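Local coordinates for NTF2 fold protein loop-helix-loop design NT-9 (Synthetic construct, PDB 6W90), which is a computationally designed protein with an NTF2-like fold, built to vary loop-helix-loop geometry, and holds a phospholipid in its pocket in the crystal, at residues Ile73-Val78 / His82-Ile87. Numbering follows the deposited sequence.
Sequences IRKVQV and HVRVEI
Segments 73-78 and 82-87 are the arms of an antiparallel beta hairpin with a classic beta bulge, at the edge of the NTF2-fold sheet, where strand 70-79 is outermost within the chain. Two residues, R74 and K75, stand opposite the single E86, whose carbonyl O accepts R74 N at 2.8 Å and, weakly, K75 N at 3.3 Å. E86 N returns a bond to K75 O within the bulge; beyond it Q77 and R84 exchange two backbone hydrogen bonds. I73, V76 and V78 share one face with V83, V85 and I87; helix 6-22 packs on the 73-78 side of it, I9 against V76 and V78, V13 against I73, and I87 borders the bound phospholipid. There V78 CG1 lies alongside V83 CG2, 4.2 Å away, and I73 CG1 reaches I87 CG1 at 4.1 Å. On the other face, R84 NH1 and NH2 form salt bridges with E99 and E101, which probably ease the closeness of K75 NZ to R84 NE (4.6 Å). K75 CG is anti to the backbone N (chi1 176°), which carries the chain across the E86 side chain. K75 touches with this chain, not its ammonium: CE lies 3.4 Å from E86 OE1 and 3.7 Å from R84 CD, whereas NZ stays 4.8 Å from OE1.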
loop_
_atom_site.group_PDB
_atom_site.type_symbol
_atom_site.label_atom_id
_atom_site.label_comp_id
_atom_site.label_asym_id
_atom_site.label_seq_id
_atom_site.Cartn_x
_atom_site.Cartn_y
_atom_site.Cartn_z
ATOM N N ILE A 73 -7.378 0.405 -9.923
ATOM C CA ILE A 73 -7.991 1.116 -8.812
ATOM C C ILE A 73 -9.494 1.103 -9.018
ATOM O O ILE A 73 -9.990 1.611 -10.033
ATOM C CB ILE A 73 -7.475 2.555 -8.726
ATOM C CG1 ILE A 73 -5.972 2.582 -8.515
ATOM C CG2 ILE A 73 -8.192 3.242 -7.594
ATOM C CD1 ILE A 73 -5.404 3.980 -8.616
ATOM N N ARG A 74 -10.224 0.560 -8.051
ATOM C CA ARG A 74 -11.666 0.460 -8.166
ATOM C C ARG A 74 -12.431 1.498 -7.370
ATOM O O ARG A 74 -13.613 1.727 -7.667
ATOM C CB ARG A 74 -12.169 -0.911 -7.692
ATOM C CG ARG A 74 -11.822 -2.101 -8.592
ATOM C CD ARG A 74 -12.458 -2.066 -9.982
ATOM N NE ARG A 74 -13.917 -2.005 -9.902
ATOM C CZ ARG A 74 -14.726 -3.061 -9.848
ATOM N NH1 ARG A 74 -14.231 -4.290 -9.875
ATOM N NH2 ARG A 74 -16.038 -2.882 -9.768
ATOM N N LYS A 75 -11.809 2.082 -6.348
ATOM C CA LYS A 75 -12.470 3.069 -5.506
ATOM C C LYS A 75 -11.424 3.992 -4.900
ATOM O O LYS A 75 -10.409 3.534 -4.380
ATOM C CB LYS A 75 -13.276 2.368 -4.402
ATOM C CG LYS A 75 -13.945 3.258 -3.382
ATOM C CD LYS A 75 -14.978 2.435 -2.610
ATOM C CE LYS A 75 -14.757 2.498 -1.121
ATOM N NZ LYS A 75 -15.376 3.736 -0.530
ATOM N N VAL A 76 -11.688 5.295 -4.956
ATOM C CA VAL A 76 -10.996 6.257 -4.105
ATOM C C VAL A 76 -12.063 7.128 -3.458
ATOM O O VAL A 76 -12.929 7.664 -4.153
ATOM C CB VAL A 76 -9.981 7.128 -4.872
ATOM C CG1 VAL A 76 -9.346 8.161 -3.912
ATOM C CG2 VAL A 76 -8.888 6.289 -5.544
ATOM N N GLN A 77 -12.016 7.274 -2.128
ATOM C CA GLN A 77 -12.918 8.146 -1.375
ATOM C C GLN A 77 -12.109 8.981 -0.399
ATOM O O GLN A 77 -11.391 8.415 0.437
ATOM C CB GLN A 77 -13.944 7.310 -0.599
ATOM C CG GLN A 77 -14.887 8.109 0.315
ATOM C CD GLN A 77 -16.031 8.702 -0.452
ATOM O OE1 GLN A 77 -15.999 8.748 -1.685
ATOM N NE2 GLN A 77 -17.052 9.164 0.260
ATOM N N VAL A 78 -12.216 10.318 -0.497
ATOM C CA VAL A 78 -11.477 11.209 0.389
ATOM C C VAL A 78 -12.451 11.902 1.328
ATOM O O VAL A 78 -13.608 12.166 0.983
ATOM C CB VAL A 78 -10.637 12.307 -0.294
ATOM C CG1 VAL A 78 -9.603 11.699 -1.171
ATOM C CG2 VAL A 78 -11.505 13.263 -1.072
ATOM N N HIS A 82 -8.407 11.882 5.444
ATOM C CA HIS A 82 -8.685 10.450 5.504
ATOM C C HIS A 82 -9.037 9.946 4.116
ATOM O O HIS A 82 -9.982 10.435 3.493
ATOM C CB HIS A 82 -9.861 10.183 6.444
ATOM C CG HIS A 82 -9.978 8.753 6.855
ATOM N ND1 HIS A 82 -9.107 8.192 7.755
ATOM C CD2 HIS A 82 -10.843 7.772 6.498
ATOM C CE1 HIS A 82 -9.424 6.923 7.944
ATOM N NE2 HIS A 82 -10.468 6.638 7.181
ATOM N N VAL A 83 -8.309 8.957 3.645
ATOM C CA VAL A 83 -8.449 8.463 2.283
ATOM C C VAL A 83 -8.716 6.974 2.324
ATOM O O VAL A 83 -8.059 6.261 3.082
ATOM C CB VAL A 83 -7.166 8.727 1.477
ATOM C CG1 VAL A 83 -7.314 8.174 0.021
ATOM C CG2 VAL A 83 -6.797 10.206 1.521
ATOM N N ARG A 84 -9.628 6.509 1.481
ATOM C CA ARG A 84 -9.848 5.082 1.278
ATOM C C ARG A 84 -9.541 4.733 -0.170
ATOM O O ARG A 84 -10.010 5.428 -1.075
ATOM C CB ARG A 84 -11.280 4.682 1.601
ATOM C CG ARG A 84 -11.451 3.170 1.512
ATOM C CD ARG A 84 -12.828 2.736 1.970
ATOM N NE ARG A 84 -13.008 3.166 3.351
ATOM C CZ ARG A 84 -12.764 2.410 4.416
ATOM N NH1 ARG A 84 -12.379 1.145 4.289
ATOM N NH2 ARG A 84 -12.971 2.911 5.621
ATOM N N VAL A 85 -8.761 3.671 -0.382
ATOM C CA VAL A 85 -8.388 3.208 -1.716
ATOM C C VAL A 85 -8.665 1.715 -1.811
ATOM O O VAL A 85 -8.260 0.964 -0.930
ATOM C CB VAL A 85 -6.906 3.493 -1.992
ATOM C CG1 VAL A 85 -6.466 2.960 -3.363
ATOM C CG2 VAL A 85 -6.692 4.990 -1.945
ATOM N N GLU A 86 -9.351 1.288 -2.871
ATOM C CA GLU A 86 -9.497 -0.136 -3.166
ATOM C C GLU A 86 -8.878 -0.434 -4.517
ATOM O O GLU A 86 -9.155 0.260 -5.506
ATOM C CB GLU A 86 -10.945 -0.579 -3.187
ATOM C CG GLU A 86 -11.652 -0.500 -1.885
ATOM C CD GLU A 86 -13.101 -0.982 -2.024
ATOM O OE1 GLU A 86 -13.890 -0.746 -1.084
ATOM O OE2 GLU A 86 -13.446 -1.579 -3.076
ATOM N N ILE A 87 -8.008 -1.432 -4.536
ATOM C CA ILE A 87 -7.312 -1.853 -5.735
ATOM C C ILE A 87 -7.660 -3.307 -5.987
ATOM O O ILE A 87 -7.627 -4.126 -5.070
ATOM C CB ILE A 87 -5.795 -1.674 -5.600
ATOM C CG1 ILE A 87 -5.461 -0.187 -5.475
ATOM C CG2 ILE A 87 -5.136 -2.210 -6.850
ATOM C CD1 ILE A 87 -4.053 0.065 -5.088
#